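Local atomic coordinates of protein ACDH-11, isoform b (Caenorhabditis elegans, PDB entry 4Y9J), a protein that belongs to the acyl-CoA dehydrogenase family and binds flavin-adenine dinucleotide within a four-chain assembly. Residues M394-T399 against L457-G462; Q503-K508 against L570-F575. All blocks are in the same frame, centred on the assembly; numbering follows the deposited sequence.

Interaction 1: residues M394-T399 against L457-G462; sequences MLRLIT and LRVFSG. With UCC (S-{(3S,5R,9R)-1-[(2R,3S,4R,5R)-5-(6-amino-9H-purin-9-yl)-4-hydroxy-3-(phosphonooxy)tetrahydrofuran-2-yl]-3,5,9-trihydroxy-8,8-dimethyl-3,5-dioxido-10,14-dioxo-2,4,6-trioxa-11,15-diaza-3lambda~5~,5lambda~5~-diphosphaheptadecan-17-yl} undecanethioate), chain F.
At the adenine end of the pocket that holds UCC, Arg-396 and Val-459 meet where helices 389-419 and 449-461 pack nearly antiparallel, their local axes at 157° and 9.8 Å apart. The Arg-396 guanidinium is sandwiched: adenine N1 of UCC lies over the centre of one face, 3.2 Å from CZ, and Val-459 CG2 covers the opposite face, 3.6 Å from CZ. The arginine chain, bent at chi2 (68°), brings this flat group between purine and valine. At the guanidinium edge, Arg-458 CD comes within 3.7 Å of Arg-396 NH2.

Arg-458 binds the same ligand farther along. Arg-458 NE and NH2 both donate to the phosphate oxygen O12 of UCC, each at 3.0 Å, and O12 lies at the guanidinium edge, in its plane. NH1 and NH2 converge on the hydroxyl OP3, so NH2 serves both acceptors; UCC C8 sits over one guanidinium face, toward the rim. Asp-455 OD1 forms salt bridges with both Arg-396 NH2 and Arg-458 NH1, and this shared carboxylate, with the phosphate, probably offsets the two like charges.

Behind the arginines the interface turns apolar: Leu-397 CB faces Val-459 CG1 at 4.4 Å, and Leu-397 CD1 approaches the Phe-460 ring obliquely, 4.3 Å from CZ. Ile-466 of helix 466-478 packs on Val-459 and Phe-460, helix 524-545 reaches Phe-460 through Ile-531, and helix 352-383 packs against Leu-395 and Ile-398.

Interaction 2: residues Q503-K508 against L570-F575; sequences QKLLVK and LRWEWF
Lys-508 lies across one face of the Trp-572 indole, the two side chains crossing at a slant. Its CE makes the closest approach, 3.6 Å from Trp-572 CE2 and over the middle of the ring system. This is a CH-pi contact, with CE 16° off the normal of the five-membered ring. The ammonium follows over the same face: Lys-508 NZ stands 4.3 Å from the centroid of the five-membered ring of Trp-572, a cation-pi pair. Bends at chi3 (63°) and chi4 fold the lysine chain so that its last carbon and nitrogen stay above the pyrrole part, while Lys-508 CB rests near the benzene part, 3.8 Å from Trp-572 CZ3.

One helical turn earlier, Leu-505 fills the buried half of the contact with its two methyls split between partners. Leu-505 CD1 goes to Leu-570, 3.9 Å from CG and 3.6 Å from the carbonyl O of that residue; Leu-505 CD2 lies 3.9 Å from Trp-572 CB. Leu-505 slides past both Leu-570 and Trp-572 in the opposite direction, so these side chains pack alongside each other rather than end on. Phe-575 closes the group: Leu-505 CB meets its ring obliquely, 4.4 Å from CZ, and Trp-572 CZ3 lies over one face of the Phe-575 ring, toward its rim. The contact therefore grades from an aliphatic and aromatic interior to a charged, partly exposed margin.

Helix 486-512 thus packs on the loop between helices 552-563 and 577-587. Its Ala-509 and Ser-512 extend the packing to Phe-575 and Trp-572; helix 524-545 covers Leu-570 with His-526 and Ile-527, and Arg-571 hydrogen-bonds Cys-563 O of the second subunit.

How the interactions relate
The two contacts lie in series along the chain, their centres 18 Å apart and their nearest atoms about 5 Å apart without touching. Interaction 1 is helix against helix and partly buried; interaction 2 sets a helix against a loop, farther from the chain centre yet more buried. Both place a cationic side chain over a flat ring system, but in interaction 1 that ring belongs to UCC, and Asp-455 and the UCC phosphate probably balance the arginines, whereas in interaction 2 it is a protein tryptophan, beside leucine and phenylalanine packing. Helix 524-545 packs on residues of both contacts, and helix 466-478 on Val-459 and Phe-460 of one and on helix 486-512 beside the other.

Interaction 1: residues M394-T399 against L457-G462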
loop_
_atom_site.group_PDB
_atom_site.type_symbol
_atom_site.label_atom_id
_atom_site.label_comp_id
_atom_site.label_asym_id
_atom_site.label_seq_id
_atom_site.Cartn_x
_atom_site.Cartn_y
_atom_site.Cartn_z
ATOM N N MET B 394 26.270 1.015 -43.610
ATOM C CA MET B 394 26.688 0.978 -42.225
ATOM C C MET B 394 25.607 1.488 -41.261
ATOM O O MET B 394 25.524 1.016 -40.113
ATOM C CB MET B 394 28.001 1.739 -42.022
ATOM C CG MET B 394 29.218 1.034 -42.589
ATOM S SD MET B 394 29.267 -0.698 -42.127
ATOM C CE MET B 394 28.501 -1.487 -43.554
ATOM N N LEU B 395 24.747 2.405 -41.705
ATOM C CA LEU B 395 23.609 2.822 -40.856
ATOM C C LEU B 395 22.661 1.673 -40.638
ATOM O O LEU B 395 22.226 1.439 -39.523
ATOM C CB LEU B 395 22.817 3.972 -41.487
ATOM C CG LEU B 395 21.582 4.516 -40.766
ATOM C CD1 LEU B 395 21.797 4.853 -39.282
ATOM C CD2 LEU B 395 21.041 5.700 -41.547
ATOM N N ARG B 396 22.378 0.914 -41.683
ATOM C CA ARG B 396 21.404 -0.178 -41.556
ATOM C C ARG B 396 21.936 -1.317 -40.702
ATOM O O ARG B 396 21.171 -1.923 -39.908
ATOM C CB ARG B 396 21.005 -0.697 -42.947
ATOM C CG ARG B 396 20.031 -1.881 -42.879
ATOM C CD ARG B 396 18.640 -1.563 -42.350
ATOM N NE ARG B 396 17.788 -2.746 -42.269
ATOM C CZ ARG B 396 17.609 -3.502 -41.169
ATOM N NH1 ARG B 396 18.172 -3.189 -39.989
ATOM N NH2 ARG B 396 16.821 -4.576 -41.253
ATOM N N LEU B 397 23.242 -1.549 -40.822
ATOM C CA LEU B 397 23.941 -2.595 -40.066
ATOM C C LEU B 397 24.153 -2.214 -38.585
ATOM O O LEU B 397 23.918 -3.035 -37.670
ATOM C CB LEU B 397 25.304 -2.870 -40.680
ATOM C CG LEU B 397 26.156 -3.844 -39.887
ATOM C CD1 LEU B 397 25.440 -5.192 -39.854
ATOM C CD2 LEU B 397 27.560 -3.945 -40.457
ATOM N N ILE B 398 24.631 -0.996 -38.348
ATOM C CA ILE B 398 24.994 -0.560 -37.003
ATOM C C ILE B 398 23.838 -0.487 -35.996
ATOM O O ILE B 398 24.035 -0.707 -34.830
ATOM C CB ILE B 398 25.810 0.738 -37.024
ATOM C CG1 ILE B 398 26.640 0.863 -35.748
ATOM C CG2 ILE B 398 24.920 1.951 -37.176
ATOM C CD1 ILE B 398 27.565 2.048 -35.773
ATOM N N THR B 399 22.635 -0.201 -36.458
ATOM C CA THR B 399 21.541 0.059 -35.597
ATOM C C THR B 399 21.219 -1.182 -34.755
ATOM O O THR B 399 21.218 -1.103 -33.498
ATOM C CB THR B 399 20.349 0.575 -36.425
ATOM O OG1 THR B 399 20.667 1.883 -36.845
ATOM C CG2 THR B 399 19.165 0.697 -35.554
ATOM N N LEU B 457 21.465 -10.596 -39.597
ATOM C CA LEU B 457 21.468 -11.547 -40.709
ATOM C C LEU B 457 20.498 -11.129 -41.845
ATOM O O LEU B 457 20.807 -11.280 -43.022
ATOM C CB LEU B 457 21.161 -12.961 -40.221
ATOM C CG LEU B 457 22.199 -13.558 -39.264
ATOM C CD1 LEU B 457 21.821 -15.017 -39.093
ATOM C CD2 LEU B 457 23.655 -13.434 -39.756
ATOM N N ARG B 458 19.321 -10.606 -41.518
ATOM C CA ARG B 458 18.470 -10.050 -42.565
ATOM C C ARG B 458 19.233 -8.947 -43.336
ATOM O O ARG B 458 19.105 -8.836 -44.592
ATOM C CB ARG B 458 17.195 -9.506 -41.933
ATOM C CG ARG B 458 16.288 -8.691 -42.874
ATOM C CD ARG B 458 15.306 -7.860 -42.036
ATOM N NE ARG B 458 14.236 -8.692 -41.512
ATOM C CZ ARG B 458 14.000 -8.983 -40.226
ATOM N NH1 ARG B 458 14.723 -8.478 -39.217
ATOM N NH2 ARG B 458 12.986 -9.796 -39.952
ATOM N N VAL B 459 20.018 -8.130 -42.619
ATOM C CA VAL B 459 20.837 -7.092 -43.270
ATOM C C VAL B 459 21.756 -7.670 -44.334
ATOM O O VAL B 459 21.844 -7.134 -45.464
ATOM C CB VAL B 459 21.587 -6.177 -42.275
ATOM C CG1 VAL B 459 22.403 -5.138 -43.059
ATOM C CG2 VAL B 459 20.579 -5.438 -41.436
ATOM N N PHE B 460 22.439 -8.750 -44.010
ATOM C CA PHE B 460 23.351 -9.445 -44.990
ATOM C C PHE B 460 22.643 -10.168 -46.156
ATOM O O PHE B 460 23.166 -10.293 -47.258
ATOM C CB PHE B 460 24.241 -10.412 -44.239
ATOM C CG PHE B 460 25.278 -9.727 -43.383
ATOM C CD1 PHE B 460 26.277 -8.988 -43.957
ATOM C CD2 PHE B 460 25.291 -9.854 -42.037
ATOM C CE1 PHE B 460 27.260 -8.383 -43.187
ATOM C CE2 PHE B 460 26.278 -9.263 -41.272
ATOM C CZ PHE B 460 27.238 -8.503 -41.836
ATOM N N SER B 461 21.393 -10.526 -45.930
ATOM C CA SER B 461 20.582 -11.296 -46.862
ATOM C C SER B 461 19.973 -10.602 -48.072
ATOM O O SER B 461 19.592 -11.282 -48.998
ATOM C CB SER B 461 19.441 -11.925 -46.059
ATOM O OG SER B 461 20.012 -12.837 -45.153
ATOM N N GLY B 462 19.770 -9.296 -48.044
ATOM C CA GLY B 462 19.129 -8.660 -49.197
ATOM C C GLY B 462 19.971 -9.065 -50.387
ATOM O O GLY B 462 19.530 -9.852 -51.257
HETATM O OA1 UCC F . 9.134 -2.851 -27.276
HETATM C CA1 UCC F . 8.487 -1.816 -27.697
HETATM C CA2 UCC F . 8.336 -0.444 -27.028
HETATM C CA3 UCC F . 9.266 -0.050 -25.923
HETATM C CA4 UCC F . 9.717 1.444 -26.045
HETATM C CA5 UCC F . 11.211 1.499 -26.391
HETATM C CA6 UCC F . 11.914 2.552 -25.609
HETATM C CA7 UCC F . 13.395 2.612 -25.948
HETATM C CA8 UCC F . 13.711 3.830 -25.176
HETATM C CA9 UCC F . 14.861 3.881 -24.324
HETATM C C10 UCC F . 14.548 4.002 -22.901
HETATM C C11 UCC F . 15.132 2.708 -22.352
HETATM S S UCC F . 7.588 -1.739 -29.105
HETATM C CP1 UCC F . 7.652 -3.373 -29.934
HETATM C CP2 UCC F . 9.016 -3.819 -30.362
HETATM N NP1 UCC F . 8.971 -4.986 -31.267
HETATM C CP3 UCC F . 10.085 -5.284 -31.939
HETATM O OP1 UCC F . 11.171 -4.730 -31.764
HETATM C CP4 UCC F . 9.962 -6.327 -33.031
HETATM C CP5 UCC F . 11.040 -7.402 -32.825
HETATM N NP2 UCC F . 10.934 -8.218 -34.028
HETATM C CP6 UCC F . 11.519 -7.929 -35.190
HETATM O OP2 UCC F . 12.300 -7.000 -35.339
HETATM C CP8 UCC F . 11.240 -8.923 -36.300
HETATM O OP3 UCC F . 12.495 -9.224 -36.982
HETATM C CPB UCC F . 10.367 -8.439 -37.433
HETATM C CP7 UCC F . 10.596 -7.033 -38.008
HETATM C CP9 UCC F . 9.080 -7.977 -36.620
HETATM C CPA UCC F . 9.627 -9.563 -38.192
HETATM O O7 UCC F . 8.774 -8.981 -39.209
HETATM P P2 UCC F . 8.296 -9.875 -40.473
HETATM O O21 UCC F . 7.364 -9.067 -41.361
HETATM O O22 UCC F . 7.964 -11.265 -39.912
HETATM O O6 UCC F . 9.737 -10.092 -41.198
HETATM P P1 UCC F . 10.210 -9.617 -42.643
HETATM O O11 UCC F . 9.365 -10.201 -43.765
HETATM O O12 UCC F . 11.682 -9.897 -42.608
HETATM O "O5'" UCC F . 9.944 -7.975 -42.504
HETATM C "C5'" UCC F . 9.010 -7.314 -43.392
HETATM C "C4'" UCC F . 9.655 -6.107 -44.100
HETATM C "C3'" UCC F . 10.847 -6.531 -44.953
HETATM O "O3'" UCC F . 10.867 -5.616 -46.020
HETATM P P3 UCC F . 10.625 -6.059 -47.517
HETATM O O33 UCC F . 10.635 -4.732 -48.243
HETATM O O32 UCC F . 9.215 -6.602 -47.528
HETATM O O31 UCC F . 11.780 -7.049 -47.809
HETATM C "C2'" UCC F . 12.082 -6.313 -44.091
HETATM O "O2'" UCC F . 13.259 -5.925 -44.797
HETATM O "O4'" UCC F . 10.173 -5.185 -43.117
HETATM C "C1'" UCC F . 11.580 -5.099 -43.299
HETATM N N9 UCC F . 12.247 -4.859 -42.011
HETATM C C4 UCC F . 13.085 -3.843 -41.831
HETATM N N3 UCC F . 13.508 -2.795 -42.578
HETATM C C8 UCC F . 12.170 -5.631 -40.902
HETATM N N7 UCC F . 12.944 -5.086 -39.945
HETATM C C5 UCC F . 13.530 -3.975 -40.445
HETATM C C6 UCC F . 14.426 -2.903 -39.937
HETATM N N6 UCC F . 14.873 -2.967 -38.657
HETATM N N1 UCC F . 14.826 -1.927 -40.815
HETATM C C2 UCC F . 14.373 -1.891 -42.085
#

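Interaction 2: residues Q503-K508 against L570-F575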
loop_
_atom_site.group_PDB
_atom_site.type_symbol
_atom_site.label_atom_id
_atom_site.label_comp_id
_atom_site.label_asym_id
_atom_site.label_seq_id
_atom_site.Cartn_x
_atom_site.Cartn_y
_atom_site.Cartn_z
ATOM N N GLN B 503 35.361 -12.497 -42.339
ATOM C CA GLN B 503 35.076 -12.537 -43.778
ATOM C C GLN B 503 35.244 -13.963 -44.280
ATOM O O GLN B 503 34.379 -14.524 -44.963
ATOM C CB GLN B 503 36.074 -11.637 -44.509
ATOM C CG GLN B 503 35.941 -10.168 -44.149
ATOM C CD GLN B 503 37.039 -9.313 -44.766
ATOM O OE1 GLN B 503 38.182 -9.747 -44.951
ATOM N NE2 GLN B 503 36.688 -8.075 -45.080
ATOM N N LYS B 504 36.355 -14.553 -43.875
ATOM C CA LYS B 504 36.677 -15.921 -44.240
ATOM C C LYS B 504 35.571 -16.899 -43.823
ATOM O O LYS B 504 35.109 -17.715 -44.636
ATOM C CB LYS B 504 38.013 -16.285 -43.606
ATOM C CG LYS B 504 38.776 -17.325 -44.349
ATOM C CD LYS B 504 38.570 -18.679 -43.726
ATOM C CE LYS B 504 39.366 -19.704 -44.524
ATOM N NZ LYS B 504 39.901 -20.652 -43.529
ATOM N N LEU B 505 35.094 -16.759 -42.580
ATOM C CA LEU B 505 34.033 -17.616 -42.054
ATOM C C LEU B 505 32.723 -17.442 -42.782
ATOM O O LEU B 505 32.072 -18.416 -43.151
ATOM C CB LEU B 505 33.820 -17.340 -40.551
ATOM C CG LEU B 505 34.985 -17.877 -39.716
ATOM C CD1 LEU B 505 34.945 -17.417 -38.270
ATOM C CD2 LEU B 505 35.023 -19.395 -39.771
ATOM N N LEU B 506 32.351 -16.193 -43.020
ATOM C CA LEU B 506 31.104 -15.915 -43.701
ATOM C C LEU B 506 31.129 -16.348 -45.157
ATOM O O LEU B 506 30.089 -16.760 -45.688
ATOM C CB LEU B 506 30.737 -14.428 -43.570
ATOM C CG LEU B 506 30.518 -14.005 -42.111
ATOM C CD1 LEU B 506 30.249 -12.517 -42.005
ATOM C CD2 LEU B 506 29.352 -14.792 -41.568
ATOM N N VAL B 507 32.300 -16.272 -45.786
ATOM C CA VAL B 507 32.479 -16.819 -47.139
ATOM C C VAL B 507 32.309 -18.344 -47.122
ATOM O O VAL B 507 31.657 -18.909 -47.984
ATOM C CB VAL B 507 33.842 -16.384 -47.782
ATOM C CG1 VAL B 507 34.128 -17.149 -49.068
ATOM C CG2 VAL B 507 33.814 -14.878 -48.081
ATOM N N LYS B 508 32.858 -19.024 -46.130
ATOM C CA LYS B 508 32.665 -20.477 -46.069
ATOM C C LYS B 508 31.183 -20.857 -45.893
ATOM O O LYS B 508 30.766 -21.926 -46.336
ATOM C CB LYS B 508 33.428 -21.099 -44.896
ATOM C CG LYS B 508 34.945 -21.135 -45.013
ATOM C CD LYS B 508 35.554 -22.092 -43.995
ATOM C CE LYS B 508 35.104 -23.532 -44.236
ATOM N NZ LYS B 508 36.252 -24.440 -44.360
ATOM N N LEU B 570 34.283 -16.981 -32.620
ATOM C CA LEU B 570 33.466 -17.631 -33.625
ATOM C C LEU B 570 34.325 -18.661 -34.345
ATOM O O LEU B 570 35.417 -18.341 -34.848
ATOM C CB LEU B 570 32.934 -16.572 -34.576
ATOM C CG LEU B 570 32.052 -16.999 -35.737
ATOM C CD1 LEU B 570 30.750 -17.626 -35.280
ATOM C CD2 LEU B 570 31.798 -15.791 -36.655
ATOM N N ARG B 571 33.857 -19.899 -34.381
ATOM C CA ARG B 571 34.593 -20.952 -35.008
ATOM C C ARG B 571 33.733 -21.626 -36.004
ATOM O O ARG B 571 32.540 -21.688 -35.850
ATOM C CB ARG B 571 35.048 -22.000 -34.003
ATOM C CG ARG B 571 35.624 -21.414 -32.736
ATOM C CD ARG B 571 36.443 -22.421 -31.938
ATOM N NE ARG B 571 36.834 -21.764 -30.709
ATOM C CZ ARG B 571 37.348 -22.354 -29.630
ATOM N NH1 ARG B 571 37.540 -23.644 -29.596
ATOM N NH2 ARG B 571 37.618 -21.615 -28.555
ATOM N N TRP B 572 34.387 -22.190 -36.998
ATOM C CA TRP B 572 33.701 -22.812 -38.091
ATOM C C TRP B 572 32.814 -23.942 -37.606
ATOM O O TRP B 572 31.677 -24.037 -38.014
ATOM C CB TRP B 572 34.698 -23.268 -39.165
ATOM C CG TRP B 572 34.043 -24.014 -40.217
ATOM C CD1 TRP B 572 34.332 -25.266 -40.606
ATOM C CD2 TRP B 572 32.954 -23.576 -41.046
ATOM N NE1 TRP B 572 33.502 -25.655 -41.613
ATOM C CE2 TRP B 572 32.633 -24.640 -41.897
ATOM C CE3 TRP B 572 32.232 -22.393 -41.153
ATOM C CZ2 TRP B 572 31.610 -24.564 -42.853
ATOM C CZ3 TRP B 572 31.197 -22.320 -42.103
ATOM C CH2 TRP B 572 30.896 -23.412 -42.926
ATOM N N GLU B 573 33.308 -24.792 -36.696
ATOM C CA GLU B 573 32.480 -25.893 -36.203
ATOM C C GLU B 573 31.202 -25.487 -35.501
ATOM O O GLU B 573 30.244 -26.272 -35.439
ATOM C CB GLU B 573 33.289 -26.869 -35.328
ATOM C CG GLU B 573 33.848 -26.246 -34.078
ATOM C CD GLU B 573 35.212 -25.634 -34.281
ATOM O OE1 GLU B 573 35.593 -25.345 -35.450
ATOM O OE2 GLU B 573 35.883 -25.418 -33.240
ATOM N N TRP B 574 31.112 -24.236 -35.028
ATOM C CA TRP B 574 29.856 -23.796 -34.451
ATOM C C TRP B 574 28.716 -23.643 -35.459
ATOM O O TRP B 574 27.520 -23.567 -35.093
ATOM C CB TRP B 574 30.047 -22.532 -33.592
ATOM C CG TRP B 574 31.104 -22.697 -32.511
ATOM C CD1 TRP B 574 31.633 -23.862 -32.087
ATOM C CD2 TRP B 574 31.724 -21.663 -31.715
ATOM N NE1 TRP B 574 32.557 -23.642 -31.088
ATOM C CE2 TRP B 574 32.604 -22.309 -30.808
ATOM C CE3 TRP B 574 31.565 -20.254 -31.621
ATOM C CZ2 TRP B 574 33.391 -21.612 -29.898
ATOM C CZ3 TRP B 574 32.347 -19.556 -30.691
ATOM C CH2 TRP B 574 33.257 -20.247 -29.844
ATOM N N PHE B 575 29.068 -23.535 -36.729
ATOM C CA PHE B 575 28.081 -23.422 -37.793
ATOM C C PHE B 575 27.418 -24.773 -38.146
ATOM O O PHE B 575 26.399 -24.815 -38.850
ATOM C CB PHE B 575 28.770 -22.893 -39.081
ATOM C CG PHE B 575 29.125 -21.406 -39.055
ATOM C CD1 PHE B 575 30.213 -20.938 -38.330
ATOM C CD2 PHE B 575 28.429 -20.490 -39.842
ATOM C CE1 PHE B 575 30.557 -19.591 -38.347
ATOM C CE2 PHE B 575 28.770 -19.141 -39.851
ATOM C CZ PHE B 575 29.846 -18.697 -39.127
#